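Local structure of phosphate binding protein (Planctomyces limnophilus, 4JWO) at residues A[68-73]-A[319-324]; A[199-204]-A[210-215]; A[222-227]-A[243-248]. The protein probably binds phosphate outside the cytoplasmic membrane as the solute-capturing component of a PstS-type phosphate transport system. All blocks are in the same frame, centred on the assembly; numbering follows the deposited sequence.

Contact 1: A[68-73]-A[319-324]. With SO4 (sulfate ion), chain B; SO4 (sulfate ion), chain D.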
loop_
_atom_site.group_PDB
_atom_site.type_symbol
_atom_site.label_atom_id
_atom_site.label_comp_id
_atom_site.label_asym_id
_atom_site.label_seq_id
_atom_site.Cartn_x
_atom_site.Cartn_y
_atom_site.Cartn_z
ATOM N N SER A 68 -5.569 0.710 7.937
ATOM C CA SER A 68 -4.669 1.443 7.053
ATOM C C SER A 68 -5.375 2.269 5.978
ATOM O O SER A 68 -6.388 1.847 5.422
ATOM C CB SER A 68 -3.769 0.411 6.363
ATOM O OG SER A 68 -2.937 0.983 5.382
ATOM N N SER A 69 -4.832 3.446 5.672
ATOM C CA SER A 69 -5.289 4.193 4.509
ATOM C C SER A 69 -5.038 3.402 3.225
ATOM O O SER A 69 -5.740 3.599 2.228
ATOM C CB SER A 69 -4.597 5.554 4.433
ATOM O OG SER A 69 -3.208 5.367 4.181
ATOM N N THR A 70 -4.038 2.515 3.217
ATOM C CA THR A 70 -3.790 1.740 2.011
ATOM C C THR A 70 -4.694 0.524 1.850
ATOM O O THR A 70 -4.908 0.049 0.741
ATOM C CB THR A 70 -2.294 1.358 1.828
ATOM O OG1 THR A 70 -1.848 0.595 2.949
ATOM C CG2 THR A 70 -1.450 2.609 1.723
ATOM N N VAL A 71 -5.229 0.016 2.957
ATOM C CA VAL A 71 -6.175 -1.086 2.870
ATOM C C VAL A 71 -7.600 -0.542 2.705
ATOM O O VAL A 71 -8.452 -1.212 2.123
ATOM C CB VAL A 71 -6.045 -2.046 4.069
ATOM C CG1 VAL A 71 -7.008 -3.234 3.934
ATOM C CG2 VAL A 71 -4.592 -2.533 4.185
ATOM N N PHE A 72 -7.827 0.694 3.161
ATOM C CA PHE A 72 -9.128 1.375 3.025
ATOM C C PHE A 72 -9.812 1.209 1.652
ATOM O O PHE A 72 -10.996 0.876 1.607
ATOM C CB PHE A 72 -8.998 2.872 3.383
ATOM C CG PHE A 72 -10.315 3.611 3.493
ATOM C CD1 PHE A 72 -11.066 3.545 4.650
ATOM C CD2 PHE A 72 -10.762 4.420 2.463
ATOM C CE1 PHE A 72 -12.266 4.248 4.768
ATOM C CE2 PHE A 72 -11.960 5.125 2.573
ATOM C CZ PHE A 72 -12.713 5.031 3.729
ATOM N N PRO A 73 -9.080 1.417 0.533
ATOM C CA PRO A 73 -9.784 1.302 -0.754
ATOM C C PRO A 73 -10.285 -0.111 -1.031
ATOM O O PRO A 73 -11.329 -0.275 -1.665
ATOM C CB PRO A 73 -8.721 1.703 -1.789
ATOM C CG PRO A 73 -7.700 2.469 -1.020
ATOM C CD PRO A 73 -7.690 1.868 0.356
ATOM N N VAL A 319 -9.057 -1.571 -7.846
ATOM C CA VAL A 319 -8.596 -0.388 -7.121
ATOM C C VAL A 319 -7.089 -0.202 -7.303
ATOM O O VAL A 319 -6.447 0.518 -6.542
ATOM C CB VAL A 319 -8.968 -0.427 -5.626
ATOM C CG1 VAL A 319 -10.494 -0.466 -5.457
ATOM C CG2 VAL A 319 -8.305 -1.621 -4.943
ATOM N N LYS A 320 -6.546 -0.888 -8.312
ATOM C CA LYS A 320 -5.195 -0.655 -8.841
ATOM C C LYS A 320 -4.072 -1.318 -8.044
ATOM O O LYS A 320 -2.900 -0.945 -8.182
ATOM C CB LYS A 320 -4.914 0.841 -9.046
ATOM C CG LYS A 320 -5.930 1.566 -9.937
ATOM C CD LYS A 320 -5.846 1.131 -11.387
ATOM C CE LYS A 320 -6.639 2.086 -12.266
ATOM N NZ LYS A 320 -6.454 1.802 -13.719
ATOM N N TYR A 321 -4.425 -2.311 -7.236
ATOM C CA TYR A 321 -3.427 -3.101 -6.530
ATOM C C TYR A 321 -3.113 -4.372 -7.310
ATOM O O TYR A 321 -3.712 -4.642 -8.353
ATOM C CB TYR A 321 -3.904 -3.450 -5.111
ATOM C CG TYR A 321 -3.899 -2.283 -4.134
ATOM C CD1 TYR A 321 -2.865 -1.360 -4.124
ATOM C CD2 TYR A 321 -4.925 -2.119 -3.215
ATOM C CE1 TYR A 321 -2.863 -0.287 -3.219
ATOM C CE2 TYR A 321 -4.926 -1.058 -2.312
ATOM C CZ TYR A 321 -3.888 -0.152 -2.318
ATOM O OH TYR A 321 -3.899 0.898 -1.427
ATOM N N ILE A 322 -2.162 -5.140 -6.798
ATOM C CA ILE A 322 -1.726 -6.387 -7.420
ATOM C C ILE A 322 -2.352 -7.552 -6.646
ATOM O O ILE A 322 -2.286 -7.593 -5.416
ATOM C CB ILE A 322 -0.179 -6.480 -7.383
ATOM C CG1 ILE A 322 0.428 -5.379 -8.271
ATOM C CG2 ILE A 322 0.277 -7.861 -7.803
ATOM C CD1 ILE A 322 1.897 -5.089 -8.006
ATOM N N LYS A 323 -2.985 -8.485 -7.351
ATOM C CA LYS A 323 -3.632 -9.590 -6.646
ATOM C C LYS A 323 -2.559 -10.541 -6.136
ATOM O O LYS A 323 -1.462 -10.613 -6.702
ATOM C CB LYS A 323 -4.660 -10.308 -7.533
ATOM C CG LYS A 323 -4.068 -11.089 -8.679
ATOM C CD LYS A 323 -5.151 -11.837 -9.436
ATOM C CE LYS A 323 -4.559 -12.631 -10.593
ATOM N NZ LYS A 323 -5.608 -13.465 -11.249
ATOM N N VAL A 324 -2.858 -11.251 -5.050
ATOM C CA VAL A 324 -1.869 -12.150 -4.456
ATOM C C VAL A 324 -1.580 -13.354 -5.361
ATOM O O VAL A 324 -2.446 -13.799 -6.125
ATOM C CB VAL A 324 -2.324 -12.661 -3.065
ATOM C CG1 VAL A 324 -2.451 -11.497 -2.076
ATOM C CG2 VAL A 324 -3.629 -13.428 -3.180
HETATM S S SO4 B . -0.782 3.196 7.544
HETATM O O1 SO4 B . 0.062 3.987 6.656
HETATM O O2 SO4 B . -0.725 1.783 7.198
HETATM O O3 SO4 B . -0.292 3.359 8.901
HETATM O O4 SO4 B . -2.166 3.666 7.412
HETATM S S SO4 D . -8.137 5.158 -14.436
HETATM O O1 SO4 D . -9.070 5.585 -15.485
HETATM O O2 SO4 D . -7.295 4.080 -14.949
HETATM O O3 SO4 D . -7.264 6.271 -14.047
HETATM O O4 SO4 D . -8.928 4.704 -13.290
#
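The backbones come closest where Pro73, in the first turn of helix 72-85, faces Val319 just after helix 310-318, with CA atoms 6.7 Å apart. Val319 has left helical geometry, and Lys320, at positive phi, is the C-prime residue of the Schellman motif ending that helix; the chain thereby swings Tyr321 towards 68-73. Segment 68-73 starts with an ST turn, in which Ser68 OG accepts from Thr70 N at 2.9 Å.

The polar link is a short hydrogen bond from Tyr321 OH to Thr70 O, 2.5 Å. The phenol meets a lone pair in the carbonyl plane, at a C=O...O angle of 125°, while the carbonyl O of Thr70 sits at the ring edge, near the ring plane. CG of Tyr321 stands beside its backbone N (chi1 -73°), which points the ring at Thr70. Pro73 crosses this side chain at about a right angle, its CG 4.1 Å from Tyr321 OH. Beyond it, Pro73 CB and Val319 CB make a looser apolar contact at 4.4 Å. Proline suits a first helical turn because it has no N-H to leave unpaired; tyrosine combines reach with a terminal donor.

Ser69 N gives a hydrogen bond to sulfate B O4 (3.2 Å), and Ser116 and Thr98 also hold this ion. Tyr321 thus grips a carbonyl of the same turn whose Ser69 N binds the anion, which is likely to steady it. Neutral donors at a helix start are consistent with a phosphate site, which the sulfate, probably from the crystallisation liquor, may be occupying.

Contact 2: A[199-204]-A[210-215]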
loop_
_atom_site.group_PDB
_atom_site.type_symbol
_atom_site.label_atom_id
_atom_site.label_comp_id
_atom_site.label_asym_id
_atom_site.label_seq_id
_atom_site.Cartn_x
_atom_site.Cartn_y
_atom_site.Cartn_z
ATOM N N THR A 199 -1.300 6.389 -1.259
ATOM C CA THR A 199 -0.021 6.439 -1.940
ATOM C C THR A 199 0.969 7.344 -1.195
ATOM O O THR A 199 2.131 6.969 -0.983
ATOM C CB THR A 199 -0.220 6.912 -3.382
ATOM O OG1 THR A 199 -1.111 6.004 -4.047
ATOM C CG2 THR A 199 1.094 6.944 -4.119
ATOM N N PHE A 200 0.499 8.521 -0.791
ATOM C CA PHE A 200 1.306 9.440 0.014
ATOM C C PHE A 200 1.766 8.788 1.304
ATOM O O PHE A 200 2.952 8.843 1.648
ATOM C CB PHE A 200 0.486 10.691 0.348
ATOM C CG PHE A 200 1.217 11.710 1.179
ATOM C CD1 PHE A 200 1.940 12.726 0.570
ATOM C CD2 PHE A 200 1.143 11.673 2.560
ATOM C CE1 PHE A 200 2.592 13.690 1.338
ATOM C CE2 PHE A 200 1.803 12.631 3.337
ATOM C CZ PHE A 200 2.534 13.632 2.705
ATOM N N ASP A 201 0.826 8.189 2.029
ATOM C CA ASP A 201 1.134 7.541 3.305
ATOM C C ASP A 201 2.201 6.464 3.141
ATOM O O ASP A 201 3.120 6.367 3.954
ATOM C CB ASP A 201 -0.129 6.953 3.943
ATOM C CG ASP A 201 -1.030 8.019 4.535
ATOM O OD1 ASP A 201 -0.600 9.193 4.607
ATOM O OD2 ASP A 201 -2.166 7.679 4.941
ATOM N N TYR A 202 2.091 5.657 2.088
ATOM C CA TYR A 202 3.063 4.580 1.873
ATOM C C TYR A 202 4.440 5.151 1.525
ATOM O O TYR A 202 5.439 4.834 2.181
ATOM C CB TYR A 202 2.543 3.638 0.769
ATOM C CG TYR A 202 3.404 2.425 0.451
ATOM C CD1 TYR A 202 4.522 2.099 1.220
ATOM C CD2 TYR A 202 3.091 1.607 -0.629
ATOM C CE1 TYR A 202 5.308 0.989 0.913
ATOM C CE2 TYR A 202 3.868 0.501 -0.940
ATOM C CZ TYR A 202 4.967 0.195 -0.168
ATOM O OH TYR A 202 5.749 -0.906 -0.463
ATOM N N PHE A 203 4.492 5.998 0.503
ATOM C CA PHE A 203 5.768 6.546 0.049
ATOM C C PHE A 203 6.485 7.274 1.169
ATOM O O PHE A 203 7.663 7.033 1.434
ATOM C CB PHE A 203 5.535 7.495 -1.122
ATOM C CG PHE A 203 6.800 7.996 -1.745
ATOM C CD1 PHE A 203 7.498 7.201 -2.651
ATOM C CD2 PHE A 203 7.294 9.245 -1.422
ATOM C CE1 PHE A 203 8.677 7.655 -3.234
ATOM C CE2 PHE A 203 8.470 9.705 -1.993
ATOM C CZ PHE A 203 9.159 8.900 -2.903
ATOM N N THR A 204 5.775 8.159 1.857
ATOM C CA THR A 204 6.420 8.911 2.930
ATOM C C THR A 204 6.848 8.017 4.089
ATOM O O THR A 204 7.913 8.234 4.665
ATOM C CB THR A 204 5.546 10.081 3.442
ATOM O OG1 THR A 204 4.335 9.565 4.008
ATOM C CG2 THR A 204 5.238 11.033 2.311
ATOM N N LYS A 210 8.400 6.976 9.944
ATOM C CA LYS A 210 7.095 6.816 10.581
ATOM C C LYS A 210 6.312 8.120 10.733
ATOM O O LYS A 210 5.087 8.097 10.825
ATOM C CB LYS A 210 7.248 6.130 11.942
ATOM N N ALA A 211 7.015 9.250 10.742
ATOM C CA ALA A 211 6.367 10.557 10.851
ATOM C C ALA A 211 5.393 10.792 9.700
ATOM O O ALA A 211 4.496 11.627 9.806
ATOM C CB ALA A 211 7.401 11.670 10.909
ATOM N N LYS A 212 5.593 10.060 8.606
ATOM C CA LYS A 212 4.633 9.997 7.502
ATOM C C LYS A 212 4.334 11.363 6.908
ATOM O O LYS A 212 3.174 11.720 6.687
ATOM C CB LYS A 212 3.335 9.339 7.966
ATOM C CG LYS A 212 3.429 7.833 8.084
ATOM C CD LYS A 212 2.729 7.176 6.922
ATOM C CE LYS A 212 1.470 6.477 7.379
ATOM N NZ LYS A 212 0.418 7.383 7.917
ATOM N N SER A 213 5.398 12.113 6.646
ATOM C CA SER A 213 5.291 13.463 6.138
ATOM C C SER A 213 6.263 13.641 4.991
ATOM O O SER A 213 7.131 12.804 4.781
ATOM C CB SER A 213 5.694 14.422 7.242
ATOM O OG SER A 213 7.017 14.111 7.652
ATOM N N SER A 214 6.117 14.738 4.252
ATOM C CA SER A 214 7.104 15.129 3.244
ATOM C C SER A 214 7.096 16.644 3.089
ATOM O O SER A 214 6.222 17.323 3.626
ATOM C CB SER A 214 6.827 14.457 1.894
ATOM O OG SER A 214 5.786 15.102 1.181
ATOM N N ARG A 215 8.064 17.175 2.350
ATOM C CA ARG A 215 7.994 18.568 1.940
ATOM C C ARG A 215 6.698 18.751 1.164
ATOM O O ARG A 215 6.141 17.801 0.604
ATOM C CB ARG A 215 9.191 18.910 1.045
ATOM C CG ARG A 215 9.195 18.123 -0.261
ATOM C CD ARG A 215 10.527 18.254 -0.983
ATOM N NE ARG A 215 10.778 19.614 -1.458
ATOM C CZ ARG A 215 11.890 19.982 -2.087
ATOM N NH1 ARG A 215 12.851 19.091 -2.298
ATOM N NH2 ARG A 215 12.036 21.240 -2.489
#
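Thr204 turns OG1 between its own backbone N and carbonyl carbon (chi1 63°), a rotation that lets the hydroxyl face the backbone of Lys212 and sends CG2 towards Ser214. In Lys212, bends at chi2, chi3 and chi4 carry CD and CE to the side of helix 198-208, next to Asp201.

Thr204 OG1 donates to Phe200 O one turn earlier, 2.8 Å away and tilted 33° from the carbonyl plane; that oxygen also accepts from Thr204 N. Threonine is apt because its other branch is apolar: CG2 lies over the centre of the Phe200 ring, 3.7 Å above its plane, and also 3.8 Å from Ser214 CB. Phe200 brings CE1 obliquely to Ser214 OG at 3.5 Å, while that hydroxyl donates to Arg215 O. With an alanine here, the methyl over Phe200 and the hydroxyl bonded to Phe200 O are gone, which would probably open a gap between the ring and Ser214.

At Lys212, CD passes 3.1 Å from Asp201 O. Lys212 NZ ends 3.9 Å from Asp201 OD1, a long salt bridge; Asp201 has its stronger polar partner in Ser69, whose OG is hydrogen-bonded to OD2. Lysine offers both a flexible apolar chain that can slant past the helix backbone and a charge at its end to approach the carboxylate. Its positive phi marks the turn in the loop.

The contact folds the loop after helix 198-208 back against that helix. Ser213 O accepts from Asn208 ND2 near the helix end, and Arg215 pairs by its backbone with Trp167 of helix 160-167. On the helix itself, Phe203 stacks with Tyr240 of strand 237-242, while Tyr202 packs on Asp142 and Leu144 of strand 134-148.

Contact 3: A[222-227]-A[243-248]. With FMT (formic acid), chain E; SO4 (sulfate ion), chain D; SO4 (sulfate ion), chain C.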
loop_
_atom_site.group_PDB
_atom_site.type_symbol
_atom_site.label_atom_id
_atom_site.label_comp_id
_atom_site.label_asym_id
_atom_site.label_seq_id
_atom_site.Cartn_x
_atom_site.Cartn_y
_atom_site.Cartn_z
ATOM N N SER A 222 -4.411 14.255 -7.260
ATOM C CA SER A 222 -5.116 13.015 -6.992
ATOM C C SER A 222 -5.252 12.170 -8.234
ATOM O O SER A 222 -5.497 10.970 -8.148
ATOM C CB SER A 222 -6.507 13.290 -6.432
ATOM O OG SER A 222 -7.313 14.005 -7.361
ATOM N N ASN A 223 -5.100 12.809 -9.391
ATOM C CA ASN A 223 -5.262 12.124 -10.666
ATOM C C ASN A 223 -3.893 11.691 -11.161
ATOM O O ASN A 223 -3.101 12.512 -11.598
ATOM C CB ASN A 223 -5.923 13.071 -11.663
ATOM C CG ASN A 223 -6.239 12.407 -12.986
ATOM O OD1 ASN A 223 -5.648 11.379 -13.324
ATOM N ND2 ASN A 223 -7.162 12.994 -13.749
ATOM N N ASP A 224 -3.609 10.398 -11.071
ATOM C CA ASP A 224 -2.278 9.903 -11.408
ATOM C C ASP A 224 -1.987 10.088 -12.895
ATOM O O ASP A 224 -0.828 10.117 -13.310
ATOM C CB ASP A 224 -2.115 8.433 -11.001
ATOM C CG ASP A 224 -1.933 8.249 -9.501
ATOM O OD1 ASP A 224 -1.725 9.242 -8.780
ATOM O OD2 ASP A 224 -1.952 7.081 -9.057
ATOM N N ASN A 225 -3.032 10.230 -13.704
ATOM C CA ASN A 225 -2.821 10.445 -15.132
ATOM C C ASN A 225 -2.218 11.819 -15.396
ATOM O O ASN A 225 -1.480 12.006 -16.366
ATOM C CB ASN A 225 -4.134 10.322 -15.912
ATOM C CG ASN A 225 -4.857 9.022 -15.642
ATOM O OD1 ASN A 225 -5.958 9.012 -15.071
ATOM N ND2 ASN A 225 -4.255 7.920 -16.057
ATOM N N ILE A 226 -2.557 12.782 -14.543
ATOM C CA ILE A 226 -1.975 14.119 -14.614
ATOM C C ILE A 226 -0.507 14.086 -14.189
ATOM O O ILE A 226 0.331 14.770 -14.782
ATOM C CB ILE A 226 -2.797 15.124 -13.759
ATOM C CG1 ILE A 226 -4.160 15.339 -14.418
ATOM C CG2 ILE A 226 -2.050 16.453 -13.593
ATOM C CD1 ILE A 226 -5.067 16.275 -13.659
ATOM N N LEU A 227 -0.193 13.295 -13.165
ATOM C CA LEU A 227 1.203 13.137 -12.743
ATOM C C LEU A 227 2.041 12.491 -13.845
ATOM O O LEU A 227 3.171 12.920 -14.099
ATOM C CB LEU A 227 1.302 12.312 -11.460
ATOM C CG LEU A 227 0.540 12.854 -10.250
ATOM C CD1 LEU A 227 0.749 11.902 -9.075
ATOM C CD2 LEU A 227 1.012 14.272 -9.895
ATOM N N TYR A 243 2.076 1.449 -8.993
ATOM C CA TYR A 243 2.668 0.690 -10.087
ATOM C C TYR A 243 1.757 0.581 -11.315
ATOM O O TYR A 243 2.235 0.611 -12.458
ATOM C CB TYR A 243 3.088 -0.699 -9.589
ATOM C CG TYR A 243 3.563 -1.597 -10.696
ATOM C CD1 TYR A 243 4.866 -1.523 -11.166
ATOM C CD2 TYR A 243 2.695 -2.507 -11.298
ATOM C CE1 TYR A 243 5.295 -2.344 -12.203
ATOM C CE2 TYR A 243 3.120 -3.324 -12.329
ATOM C CZ TYR A 243 4.414 -3.236 -12.772
ATOM O OH TYR A 243 4.829 -4.046 -13.807
ATOM N N ALA A 244 0.450 0.455 -11.088
ATOM C CA ALA A 244 -0.489 0.268 -12.195
ATOM C C ALA A 244 -0.404 1.420 -13.174
ATOM O O ALA A 244 -0.499 1.223 -14.382
ATOM C CB ALA A 244 -1.920 0.102 -11.678
ATOM N N TYR A 245 -0.199 2.628 -12.658
ATOM C CA TYR A 245 -0.111 3.792 -13.526
ATOM C C TYR A 245 1.228 3.869 -14.262
ATOM O O TYR A 245 1.301 4.408 -15.356
ATOM C CB TYR A 245 -0.428 5.078 -12.736
ATOM C CG TYR A 245 -1.909 5.229 -12.437
ATOM C CD1 TYR A 245 -2.765 5.786 -13.378
ATOM C CD2 TYR A 245 -2.450 4.813 -11.223
ATOM C CE1 TYR A 245 -4.125 5.928 -13.124
ATOM C CE2 TYR A 245 -3.813 4.957 -10.959
ATOM C CZ TYR A 245 -4.641 5.513 -11.918
ATOM O OH TYR A 245 -5.993 5.663 -11.678
ATOM N N PHE A 246 2.285 3.298 -13.691
ATOM C CA PHE A 246 3.511 3.153 -14.466
ATOM C C PHE A 246 3.325 2.116 -15.571
ATOM O O PHE A 246 3.662 2.366 -16.737
ATOM C CB PHE A 246 4.724 2.753 -13.607
ATOM C CG PHE A 246 5.877 2.241 -14.434
ATOM C CD1 PHE A 246 6.650 3.117 -15.195
ATOM C CD2 PHE A 246 6.153 0.877 -14.506
ATOM C CE1 PHE A 246 7.685 2.644 -15.994
ATOM C CE2 PHE A 246 7.184 0.406 -15.310
ATOM C CZ PHE A 246 7.950 1.285 -16.047
ATOM N N ALA A 247 2.798 0.951 -15.198
ATOM C CA ALA A 247 2.751 -0.190 -16.107
ATOM C C ALA A 247 2.002 0.136 -17.383
ATOM O O ALA A 247 2.401 -0.269 -18.477
ATOM C CB ALA A 247 2.127 -1.403 -15.416
ATOM N N GLU A 248 0.929 0.904 -17.258
ATOM C CA GLU A 248 0.097 1.170 -18.423
ATOM C C GLU A 248 0.653 2.316 -19.258
ATOM O O GLU A 248 0.165 2.588 -20.355
ATOM C CB GLU A 248 -1.328 1.481 -17.992
ATOM C CG GLU A 248 -1.431 2.775 -17.254
ATOM C CD GLU A 248 -2.818 3.041 -16.715
ATOM O OE1 GLU A 248 -3.166 4.229 -16.553
ATOM O OE2 GLU A 248 -3.553 2.067 -16.442
HETATM C C FMT E . 2.388 -5.397 -15.152
HETATM O O1 FMT E . 3.383 -5.018 -15.772
HETATM O O2 FMT E . 1.261 -4.921 -15.283
HETATM S S SO4 D . -8.137 5.158 -14.436
HETATM O O1 SO4 D . -9.070 5.585 -15.485
HETATM O O2 SO4 D . -7.295 4.080 -14.949
HETATM O O3 SO4 D . -7.264 6.271 -14.047
HETATM O O4 SO4 D . -8.928 4.704 -13.290
HETATM S S SO4 C . -6.752 17.480 -6.457
HETATM O O1 SO4 C . -6.700 18.647 -7.337
HETATM O O2 SO4 C . -5.516 16.719 -6.550
HETATM O O3 SO4 C . -6.907 17.952 -5.077
HETATM O O4 SO4 C . -7.880 16.596 -6.783
#
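Asp224 lays its CB over the centre of the Tyr245 ring, a CH-pi contact of 3.5 Å to the centroid and only 10° off the ring normal. The carboxylate stands nearly upright on the ring, the two planes 88° apart, and OD2 comes within 3.2 Å of Tyr245 CD2. With CG set beside the backbone N, Asp224 places its methylene over the ring centre while OD2 leans to the CD2-CE2 side. Asn225 brings its side-chain amide to the ring edge near CD1 and CE1, steeply inclined to the ring plane. Tyrosine suits the place because its face takes a methylene and its edge a polar group.

Tyr245 OH donates to sulfate D O3 at 2.8 Å. The same sulfate is hydrogen-bonded to Lys320, which also makes a cation-pi contact with the Tyr245 ring; Lys320 lies on the side of the ring opposite Asp224, and the sulfate takes the hydroxyl.

Further out, the start of helix 224-233 fixes the pair of polar residues. Asn223 is its N-cap: OD1 accepts from Asn225 N at 2.9 Å, with an N-H...O angle of 137°. Asp224, in the first turn, probably interacts favourably with the helix dipole. Ser222, just before the cap, binds sulfate C through its backbone N (2.8 Å to O2) and its hydroxyl. Sulfates C and D both probably come from the crystallisation liquor.

Strand 237-242 lies between the two helices in sequence, and Phe241 on it packs against Asp224 and Leu227. The arrangement is a helix N-terminus, capped by asparagine, meeting the short helix 243-247 at the surface of an alpha/beta lobe, consistent with the periplasmic binding protein fold.

Contacts 2 and 3 are both nested within the long loop that contact 1 closes, and each reaches back to it. Contact 1 and contact 2, with centres about 16 Å apart, are joined by the hydrogen bond of Ser69 OG to Asp201 OD2, 2.6 Å. Sulfate B, at the probable phosphate site, lies on this junction: Lys212 NZ of contact 2 comes 3.6 Å from its O1, a long and weak ion pair. Contacts 1 and 3, about 15 Å apart between centres, share sulfate D, and Lys320 CE packs 3.7 Å from Tyr245 OH. Contacts 2 and 3 do not touch; their nearest atoms are about 5 Å apart.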